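Local structure of glycosyl hydrolase family 2, TIM barrel domain protein (6ED2) at residues Thr336-Ala349 with Arg606-Thr620. The protein probably hydrolyses beta-glucuronides, as a gut-bacterial beta-glucuronidase of glycosyl hydrolase family 2. Sequence-based numbering, arbitrary orientation.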
ATOM      1  N   THR A 336     -17.427   7.753 -14.701  1.00 25.58           N
ATOM      2  CA  THR A 336     -16.566   8.503 -13.784  1.00 25.93           C
ATOM      3  C   THR A 336     -17.198   9.836 -13.402  1.00 27.67           C
ATOM      4  O   THR A 336     -17.135  10.249 -12.235  1.00 23.64           O
ATOM      5  CB  THR A 336     -15.190   8.743 -14.407  1.00 31.09           C
ATOM      6  OG1 THR A 336     -14.623   7.502 -14.831  1.00 28.91           O
ATOM      7  CG2 THR A 336     -14.269   9.399 -13.394  1.00 31.12           C
ATOM      8  N   VAL A 337     -17.831  10.515 -14.373  1.00 26.08           N
ATOM      9  CA  VAL A 337     -18.470  11.801 -14.095  1.00 24.60           C
ATOM     10  C   VAL A 337     -19.591  11.637 -13.075  1.00 27.49           C
ATOM     11  O   VAL A 337     -19.702  12.416 -12.113  1.00 25.05           O
ATOM     12  CB  VAL A 337     -18.980  12.441 -15.400  1.00 29.77           C
ATOM     13  CG1 VAL A 337     -19.783  13.692 -15.091  1.00 24.10           C
ATOM     14  CG2 VAL A 337     -17.799  12.777 -16.337  1.00 25.30           C
ATOM     15  N   LYS A 338     -20.440  10.619 -13.263  1.00 25.23           N
ATOM     16  CA  LYS A 338     -21.515  10.367 -12.306  1.00 22.05           C
ATOM     17  C   LYS A 338     -20.949  10.087 -10.922  1.00 22.76           C
ATOM     18  O   LYS A 338     -21.384  10.671  -9.926  1.00 25.79           O
ATOM     19  CB  LYS A 338     -22.379   9.195 -12.782  1.00 23.90           C
ATOM     20  CG  LYS A 338     -23.470   8.762 -11.795  1.00 23.63           C
ATOM     21  CD  LYS A 338     -24.625   9.748 -11.789  1.00 25.31           C
ATOM     22  CE  LYS A 338     -25.551   9.505 -10.632  1.00 21.97           C
ATOM     23  NZ  LYS A 338     -26.652  10.486 -10.598  1.00 27.10           N
ATOM     24  N   ARG A 339     -19.969   9.190 -10.842  1.00 25.03           N
ATOM     25  CA  ARG A 339     -19.348   8.878  -9.557  1.00 25.28           C
ATOM     26  C   ARG A 339     -18.754  10.131  -8.913  1.00 23.29           C
ATOM     27  O   ARG A 339     -18.897  10.343  -7.703  1.00 24.19           O
ATOM     28  CB  ARG A 339     -18.279   7.800  -9.759  1.00 25.13           C
ATOM     29  CG  ARG A 339     -17.381   7.542  -8.559  1.00 26.91           C
ATOM     30  CD  ARG A 339     -18.102   6.791  -7.451  1.00 23.26           C
ATOM     31  NE  ARG A 339     -17.154   6.388  -6.412  1.00 25.71           N
ATOM     32  CZ  ARG A 339     -17.499   5.829  -5.255  1.00 26.22           C
ATOM     33  NH1 ARG A 339     -18.778   5.608  -4.982  1.00 24.14           N
ATOM     34  NH2 ARG A 339     -16.568   5.493  -4.371  1.00 24.29           N
ATOM     35  N   ASP A 340     -18.104  10.985  -9.708  1.00 24.13           N
ATOM     36  CA  ASP A 340     -17.483  12.188  -9.140  1.00 27.23           C
ATOM     37  C   ASP A 340     -18.534  13.112  -8.525  1.00 27.96           C
ATOM     38  O   ASP A 340     -18.354  13.617  -7.407  1.00 26.42           O
ATOM     39  CB  ASP A 340     -16.659  12.922 -10.208  1.00 26.42           C
ATOM     40  CG  ASP A 340     -15.382  12.159 -10.607  1.00 30.48           C
ATOM     41  OD1 ASP A 340     -15.113  11.080 -10.026  1.00 34.57           O
ATOM     42  OD2 ASP A 340     -14.639  12.625 -11.505  1.00 33.47           O
ATOM     43  N   PHE A 341     -19.665  13.302  -9.210  1.00 25.50           N
ATOM     44  CA  PHE A 341     -20.739  14.097  -8.621  1.00 26.88           C
ATOM     45  C   PHE A 341     -21.337  13.426  -7.382  1.00 28.30           C
ATOM     46  O   PHE A 341     -21.634  14.111  -6.388  1.00 29.14           O
ATOM     47  CB  PHE A 341     -21.799  14.401  -9.679  1.00 23.75           C
ATOM     48  CG  PHE A 341     -21.445  15.599 -10.533  1.00 28.84           C
ATOM     49  CD1 PHE A 341     -21.862  16.884 -10.167  1.00 27.08           C
ATOM     50  CD2 PHE A 341     -20.647  15.452 -11.663  1.00 22.64           C
ATOM     51  CE1 PHE A 341     -21.521  17.991 -10.936  1.00 27.45           C
ATOM     52  CE2 PHE A 341     -20.301  16.556 -12.441  1.00 25.55           C
ATOM     53  CZ  PHE A 341     -20.738  17.829 -12.077  1.00 26.84           C
ATOM     54  N   GLU A 342     -21.520  12.097  -7.407  1.00 25.04           N
ATOM     55  CA  GLU A 342     -21.982  11.417  -6.199  1.00 28.12           C
ATOM     56  C   GLU A 342     -21.022  11.661  -5.031  1.00 23.89           C
ATOM     57  O   GLU A 342     -21.460  11.867  -3.892  1.00 26.57           O
ATOM     58  CB  GLU A 342     -22.161   9.914  -6.455  1.00 26.12           C
ATOM     59  CG  GLU A 342     -23.312   9.575  -7.416  1.00 27.79           C
ATOM     60  CD  GLU A 342     -24.632  10.238  -7.016  1.00 31.89           C
ATOM     61  OE1 GLU A 342     -25.257   9.785  -6.026  1.00 37.11           O
ATOM     62  OE2 GLU A 342     -25.031  11.233  -7.677  1.00 36.89           O
ATOM     63  N   LEU A 343     -19.716  11.642  -5.300  1.00 22.13           N
ATOM     64  CA  LEU A 343     -18.722  11.948  -4.270  1.00 28.68           C
ATOM     65  C   LEU A 343     -18.782  13.415  -3.840  1.00 27.33           C
ATOM     66  O   LEU A 343     -18.682  13.725  -2.648  1.00 28.24           O
ATOM     67  CB  LEU A 343     -17.319  11.619  -4.781  1.00 26.16           C
ATOM     68  CG  LEU A 343     -16.985  10.141  -5.008  1.00 25.15           C
ATOM     69  CD1 LEU A 343     -15.629  10.005  -5.681  1.00 24.79           C
ATOM     70  CD2 LEU A 343     -17.016   9.389  -3.677  1.00 23.37           C
ATOM     71  N   MET A 344     -18.926  14.338  -4.788  1.00 24.18           N
ATOM     72  CA  MET A 344     -18.991  15.738  -4.391  1.00 27.09           C
ATOM     73  C   MET A 344     -20.262  16.028  -3.608  1.00 28.18           C
ATOM     74  O   MET A 344     -20.235  16.838  -2.674  1.00 25.94           O
ATOM     75  CB  MET A 344     -18.873  16.649  -5.614  1.00 27.57           C
ATOM     76  CG  MET A 344     -17.481  16.632  -6.241  1.00 26.84           C
ATOM     77  SD  MET A 344     -17.256  17.883  -7.524  1.00 29.54           S
ATOM     78  CE  MET A 344     -18.533  17.492  -8.724  1.00 25.81           C
ATOM     79  N   LYS A 345     -21.370  15.356  -3.936  1.00 25.94           N
ATOM     80  CA  LYS A 345     -22.568  15.499  -3.108  1.00 29.64           C
ATOM     81  C   LYS A 345     -22.353  14.894  -1.726  1.00 27.79           C
ATOM     82  O   LYS A 345     -22.723  15.485  -0.706  1.00 24.66           O
ATOM     83  CB  LYS A 345     -23.773  14.856  -3.793  1.00 27.39           C
ATOM     84  CG  LYS A 345     -24.223  15.593  -5.041  1.00 30.95           C
ATOM     85  CD  LYS A 345     -24.881  14.663  -6.050  1.00 34.58           C
ATOM     86  CE  LYS A 345     -26.244  14.187  -5.570  1.00 36.01           C
ATOM     87  NZ  LYS A 345     -26.889  13.282  -6.587  1.00 34.91           N
ATOM     88  N   TRP A 346     -21.751  13.712  -1.671  1.00 26.37           N
ATOM     89  CA  TRP A 346     -21.526  13.062  -0.386  1.00 28.73           C
ATOM     90  C   TRP A 346     -20.674  13.940   0.523  1.00 27.73           C
ATOM     91  O   TRP A 346     -20.959  14.078   1.715  1.00 25.18           O
ATOM     92  CB  TRP A 346     -20.860  11.706  -0.630  1.00 28.22           C
ATOM     93  CG  TRP A 346     -20.389  10.973   0.572  1.00 32.63           C
ATOM     94  CD1 TRP A 346     -21.129  10.146   1.372  1.00 29.22           C
ATOM     95  CD2 TRP A 346     -19.054  10.959   1.103  1.00 28.31           C
ATOM     96  NE1 TRP A 346     -20.336   9.624   2.365  1.00 28.50           N
ATOM     97  CE2 TRP A 346     -19.060  10.099   2.224  1.00 26.28           C
ATOM     98  CE3 TRP A 346     -17.860  11.597   0.745  1.00 27.22           C
ATOM     99  CZ2 TRP A 346     -17.917   9.858   2.996  1.00 28.47           C
ATOM    100  CZ3 TRP A 346     -16.714  11.348   1.506  1.00 27.36           C
ATOM    101  CH2 TRP A 346     -16.756  10.486   2.620  1.00 29.23           C
ATOM    102  N   ILE A 347     -19.633  14.568  -0.030  1.00 23.35           N
ATOM    103  CA  ILE A 347     -18.724  15.338   0.815  1.00 27.48           C
ATOM    104  C   ILE A 347     -19.241  16.730   1.173  1.00 26.64           C
ATOM    105  O   ILE A 347     -18.680  17.372   2.068  1.00 25.52           O
ATOM    106  CB  ILE A 347     -17.343  15.408   0.139  1.00 23.51           C
ATOM    107  CG1 ILE A 347     -16.255  15.639   1.188  1.00 22.64           C
ATOM    108  CG2 ILE A 347     -17.341  16.448  -0.954  1.00 21.87           C
ATOM    109  CD1 ILE A 347     -14.863  15.464   0.655  1.00 24.89           C
ATOM    110  N   GLY A 348     -20.313  17.208   0.542  1.00 25.54           N
ATOM    111  CA  GLY A 348     -20.855  18.515   0.872  1.00 25.84           C
ATOM    112  C   GLY A 348     -20.300  19.670   0.063  1.00 28.66           C
ATOM    113  O   GLY A 348     -20.507  20.828   0.442  1.00 31.23           O
ATOM    114  N   ALA A 349     -19.591  19.394  -1.028  1.00 24.35           N
ATOM    115  CA  ALA A 349     -19.137  20.448  -1.917  1.00 28.24           C
ATOM    116  C   ALA A 349     -20.330  21.124  -2.590  1.00 28.47           C
ATOM    117  O   ALA A 349     -21.366  20.502  -2.836  1.00 28.05           O
ATOM    118  CB  ALA A 349     -18.174  19.867  -2.961  1.00 21.86           C
ATOM    119  N   ARG A 606     -11.231   6.942  -7.236  1.00 23.30           N
ATOM    120  CA  ARG A 606     -12.455   7.566  -6.751  1.00 23.20           C
ATOM    121  C   ARG A 606     -12.918   6.956  -5.435  1.00 26.33           C
ATOM    122  O   ARG A 606     -14.114   6.749  -5.216  1.00 26.59           O
ATOM    123  CB  ARG A 606     -13.564   7.505  -7.794  1.00 22.71           C
ATOM    124  CG  ARG A 606     -13.616   8.727  -8.677  1.00 32.06           C
ATOM    125  CD  ARG A 606     -12.288   9.044  -9.352  1.00 27.38           C
ATOM    126  NE  ARG A 606     -12.448  10.157 -10.280  1.00 28.64           N
ATOM    127  CZ  ARG A 606     -11.471  10.682 -11.015  1.00 29.40           C
ATOM    128  NH1 ARG A 606     -10.237  10.196 -10.952  1.00 22.02           N
ATOM    129  NH2 ARG A 606     -11.737  11.702 -11.826  1.00 32.28           N
ATOM    130  N   GLN A 607     -11.966   6.687  -4.544  1.00 23.31           N
ATOM    131  CA  GLN A 607     -12.312   6.323  -3.185  1.00 28.84           C
ATOM    132  C   GLN A 607     -11.757   7.363  -2.218  1.00 26.08           C
ATOM    133  O   GLN A 607     -10.745   7.998  -2.507  1.00 30.19           O
ATOM    134  CB  GLN A 607     -11.773   4.931  -2.818  1.00 26.71           C
ATOM    135  CG  GLN A 607     -12.247   3.839  -3.732  1.00 22.91           C
ATOM    136  CD  GLN A 607     -13.761   3.620  -3.672  1.00 29.00           C
ATOM    137  OE1 GLN A 607     -14.442   4.064  -2.736  1.00 26.39           O
ATOM    138  NE2 GLN A 607     -14.292   2.921  -4.683  1.00 25.32           N
ATOM    139  N   PRO A 608     -12.381   7.548  -1.058  1.00 30.44           N
ATOM    140  CA  PRO A 608     -11.931   8.617  -0.156  1.00 31.90           C
ATOM    141  C   PRO A 608     -10.577   8.316   0.471  1.00 31.78           C
ATOM    142  O   PRO A 608     -10.249   7.167   0.772  1.00 29.29           O
ATOM    143  CB  PRO A 608     -13.031   8.676   0.907  1.00 29.71           C
ATOM    144  CG  PRO A 608     -13.662   7.353   0.871  1.00 29.43           C
ATOM    145  CD  PRO A 608     -13.575   6.865  -0.547  1.00 25.33           C
ATOM    146  N   LYS A 609      -9.785   9.373   0.639  1.00 26.96           N
ATOM    147  CA  LYS A 609      -8.691   9.357   1.590  1.00 27.19           C
ATOM    148  C   LYS A 609      -9.187   9.928   2.911  1.00 26.75           C
ATOM    149  O   LYS A 609     -10.318  10.412   3.020  1.00 27.47           O
ATOM    150  CB  LYS A 609      -7.492  10.151   1.079  1.00 27.10           C
ATOM    151  CG  LYS A 609      -6.891   9.667  -0.244  1.00 31.58           C
ATOM    152  CD  LYS A 609      -5.528  10.374  -0.440  1.00 28.99           C
ATOM    153  CE  LYS A 609      -5.298  10.743  -1.858  1.00 28.10           C
ATOM    154  NZ  LYS A 609      -4.108  11.658  -1.989  1.00 30.56           N
ATOM    155  N   ASP A 610      -8.325   9.873   3.932  1.00 27.17           N
ATOM    156  CA  ASP A 610      -8.763  10.297   5.259  1.00 28.56           C
ATOM    157  C   ASP A 610      -9.237  11.760   5.242  1.00 26.40           C
ATOM    158  O   ASP A 610     -10.215  12.106   5.920  1.00 27.84           O
ATOM    159  CB  ASP A 610      -7.635  10.025   6.297  1.00 29.96           C
ATOM    160  CG  ASP A 610      -7.362   8.475   6.546  1.00 37.43           C
ATOM    161  OD1 ASP A 610      -8.232   7.611   6.289  1.00 37.74           O
ATOM    162  OD2 ASP A 610      -6.273   8.077   7.038  1.00 41.12           O
ATOM    163  N   ALA A 611      -8.614  12.620   4.423  1.00 23.66           N
ATOM    164  CA  ALA A 611      -9.024  14.024   4.376  1.00 25.49           C
ATOM    165  C   ALA A 611     -10.460  14.216   3.883  1.00 29.89           C
ATOM    166  O   ALA A 611     -11.082  15.234   4.214  1.00 24.17           O
ATOM    167  CB  ALA A 611      -8.069  14.827   3.491  1.00 24.68           C
ATOM    168  N   ALA A 612     -11.002  13.272   3.101  1.00 25.76           N
ATOM    169  CA  ALA A 612     -12.389  13.399   2.664  1.00 27.52           C
ATOM    170  C   ALA A 612     -13.344  13.458   3.844  1.00 27.19           C
ATOM    171  O   ALA A 612     -14.376  14.129   3.764  1.00 28.36           O
ATOM    172  CB  ALA A 612     -12.778  12.248   1.731  1.00 24.70           C
ATOM    173  N   TYR A 613     -13.016  12.778   4.947  1.00 26.98           N
ATOM    174  CA  TYR A 613     -13.884  12.791   6.125  1.00 27.54           C
ATOM    175  C   TYR A 613     -13.758  14.094   6.915  1.00 27.46           C
ATOM    176  O   TYR A 613     -14.756  14.592   7.459  1.00 26.91           O
ATOM    177  CB  TYR A 613     -13.581  11.556   6.989  1.00 24.13           C
ATOM    178  CG  TYR A 613     -14.033  10.302   6.262  1.00 29.65           C
ATOM    179  CD1 TYR A 613     -15.383   9.920   6.257  1.00 25.99           C
ATOM    180  CD2 TYR A 613     -13.137   9.545   5.519  1.00 25.66           C
ATOM    181  CE1 TYR A 613     -15.813   8.799   5.553  1.00 28.70           C
ATOM    182  CE2 TYR A 613     -13.555   8.431   4.808  1.00 28.69           C
ATOM    183  CZ  TYR A 613     -14.888   8.060   4.834  1.00 29.94           C
ATOM    184  OH  TYR A 613     -15.293   6.949   4.129  1.00 29.58           O
ATOM    185  N   LEU A 614     -12.562  14.687   6.957  1.00 28.02           N
ATOM    186  CA  LEU A 614     -12.440  16.023   7.530  1.00 28.57           C
ATOM    187  C   LEU A 614     -13.315  17.016   6.767  1.00 28.09           C
ATOM    188  O   LEU A 614     -14.095  17.764   7.370  1.00 26.63           O
ATOM    189  CB  LEU A 614     -10.975  16.456   7.537  1.00 29.69           C
ATOM    190  CG  LEU A 614     -10.589  17.805   8.163  1.00 29.70           C
ATOM    191  CD1 LEU A 614      -9.111  17.792   8.555  1.00 29.45           C
ATOM    192  CD2 LEU A 614     -10.848  18.942   7.184  1.00 30.16           C
ATOM    193  N   PHE A 615     -13.235  17.005   5.432  1.00 22.52           N
ATOM    194  CA  PHE A 615     -13.989  17.982   4.657  1.00 25.51           C
ATOM    195  C   PHE A 615     -15.482  17.723   4.743  1.00 31.39           C
ATOM    196  O   PHE A 615     -16.273  18.671   4.794  1.00 29.22           O
ATOM    197  CB  PHE A 615     -13.537  17.984   3.199  1.00 27.43           C
ATOM    198  CG  PHE A 615     -12.348  18.863   2.936  1.00 24.38           C
ATOM    199  CD1 PHE A 615     -12.450  20.248   3.051  1.00 25.50           C
ATOM    200  CD2 PHE A 615     -11.119  18.307   2.589  1.00 23.82           C
ATOM    201  CE1 PHE A 615     -11.343  21.070   2.810  1.00 24.85           C
ATOM    202  CE2 PHE A 615     -10.000  19.126   2.342  1.00 26.56           C
ATOM    203  CZ  PHE A 615     -10.119  20.501   2.459  1.00 25.36           C
ATOM    204  N   ARG A 616     -15.888  16.448   4.760  1.00 30.75           N
ATOM    205  CA  ARG A 616     -17.312  16.130   4.825  1.00 27.32           C
ATOM    206  C   ARG A 616     -17.930  16.679   6.101  1.00 30.13           C
ATOM    207  O   ARG A 616     -19.010  17.281   6.078  1.00 32.00           O
ATOM    208  CB  ARG A 616     -17.530  14.614   4.744  1.00 26.70           C
ATOM    209  CG  ARG A 616     -18.977  14.207   4.924  1.00 23.08           C
ATOM    210  CD  ARG A 616     -19.194  12.757   4.562  1.00 31.52           C
ATOM    211  NE  ARG A 616     -20.588  12.498   4.221  1.00 34.80           N
ATOM    212  CZ  ARG A 616     -21.376  11.654   4.889  1.00 41.81           C
ATOM    213  NH1 ARG A 616     -20.906  10.978   5.934  1.00 35.61           N
ATOM    214  NH2 ARG A 616     -22.634  11.484   4.508  1.00 32.38           N
ATOM    215  N   LYS A 617     -17.267  16.458   7.238  1.00 28.44           N
ATOM    216  CA  LYS A 617     -17.783  16.994   8.489  1.00 28.87           C
ATOM    217  C   LYS A 617     -17.809  18.516   8.459  1.00 33.73           C
ATOM    218  O   LYS A 617     -18.793  19.137   8.877  1.00 34.93           O
ATOM    219  CB  LYS A 617     -16.954  16.489   9.668  1.00 31.27           C
ATOM    220  CG  LYS A 617     -17.377  17.132  10.998  1.00 46.24           C
ATOM    221  CD  LYS A 617     -16.725  16.438  12.205  1.00 61.32           C
ATOM    222  CE  LYS A 617     -16.804  17.272  13.493  1.00 54.98           C
ATOM    223  NZ  LYS A 617     -15.752  16.856  14.490  1.00 55.91           N
ATOM    224  N   ARG A 618     -16.742  19.137   7.954  1.00 28.42           N
ATOM    225  CA  ARG A 618     -16.700  20.595   7.918  1.00 31.76           C
ATOM    226  C   ARG A 618     -17.739  21.160   6.950  1.00 30.49           C
ATOM    227  O   ARG A 618     -18.543  22.024   7.321  1.00 31.85           O
ATOM    228  CB  ARG A 618     -15.290  21.070   7.543  1.00 30.39           C
ATOM    229  CG  ARG A 618     -15.167  22.585   7.362  1.00 27.49           C
ATOM    230  CD  ARG A 618     -13.712  22.990   7.083  1.00 31.67           C
ATOM    231  NE  ARG A 618     -13.613  24.345   6.557  1.00 26.65           N
ATOM    232  CZ  ARG A 618     -13.546  25.438   7.321  1.00 29.21           C
ATOM    233  NH1 ARG A 618     -13.566  25.329   8.649  1.00 21.89           N
ATOM    234  NH2 ARG A 618     -13.460  26.641   6.760  1.00 27.83           N
ATOM    235  N   TRP A 619     -17.752  20.664   5.710  1.00 30.62           N
ATOM    236  CA  TRP A 619     -18.550  21.299   4.667  1.00 28.20           C
ATOM    237  C   TRP A 619     -20.042  21.104   4.892  1.00 30.86           C
ATOM    238  O   TRP A 619     -20.834  21.974   4.521  1.00 30.57           O
ATOM    239  CB  TRP A 619     -18.143  20.758   3.299  1.00 26.46           C
ATOM    240  CG  TRP A 619     -16.873  21.359   2.787  1.00 26.94           C
ATOM    241  CD1 TRP A 619     -16.201  22.433   3.307  1.00 27.34           C
ATOM    242  CD2 TRP A 619     -16.122  20.929   1.651  1.00 27.76           C
ATOM    243  NE1 TRP A 619     -15.073  22.696   2.560  1.00 22.76           N
ATOM    244  CE2 TRP A 619     -15.007  21.787   1.535  1.00 27.04           C
ATOM    245  CE3 TRP A 619     -16.282  19.895   0.713  1.00 26.95           C
ATOM    246  CZ2 TRP A 619     -14.060  21.649   0.519  1.00 21.11           C
ATOM    247  CZ3 TRP A 619     -15.339  19.759  -0.283  1.00 23.13           C
ATOM    248  CH2 TRP A 619     -14.239  20.628  -0.366  1.00 25.02           C
ATOM    249  N   THR A 620     -20.448  19.972   5.472  1.00 30.37           N
ATOM    250  CA  THR A 620     -21.853  19.751   5.796  1.00 34.41           C
ATOM    251  C   THR A 620     -22.254  20.395   7.110  1.00 34.20           C
ATOM    252  O   THR A 620     -23.448  20.506   7.382  1.00 39.94           O
ATOM    253  CB  THR A 620     -22.179  18.250   5.859  1.00 36.08           C
ATOM    254  OG1 THR A 620     -21.477  17.654   6.954  1.00 32.35           O
ATOM    255  CG2 THR A 620     -21.801  17.546   4.544  1.00 27.12           C
TER
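Arg616 lays its guanidinium flat over one face of the Trp346 indole, the planes 4° apart and CZ 3.9 Å from the centroid of the five-membered ring, a cation-pi stack. Its CD sits above the six-membered ring, a CH-pi contact, and NE donates to Trp346 O at 3.0 Å from above the carbonyl plane. The CZ2-CH2 edge of the indole points at the face of Tyr613, an offset edge-to-face pair with planes at 89°. With CG of Trp346 anti to the backbone N (chi1 172°), the ring reaches across to Ala612 CB. Cutting Trp346 back to an alanine would probably leave the Arg616 guanidinium without its stacking surface and the Tyr613 face without its edge partner. Ile347 fits as a knob among Ala612, Phe615, Arg616 and Trp619, its CD1 3.8 Å from Phe615 CB. Gly348, with positive phi, follows the last turn in a Schellman motif; a CB there would clash with Thr620 CG2. Arg606 grips Asp340 side-on, NE to OD1 at 2.8 Å and NH2 to OD2 at 3.1 Å, while Arg339 NE and NH2 both hold Arg606 O. Arg339 NH2 also donates to Leu547 O of a neighbouring subunit. Helices 334-347 and 610-621 of the TIM barrel domain thus meet through stack and apolar knob, while a separate, buried ion pair ties the first helix to the loop leading into the second; with Arg606 and Arg321 both at its carboxylate, Asp340 is probably kept ionised.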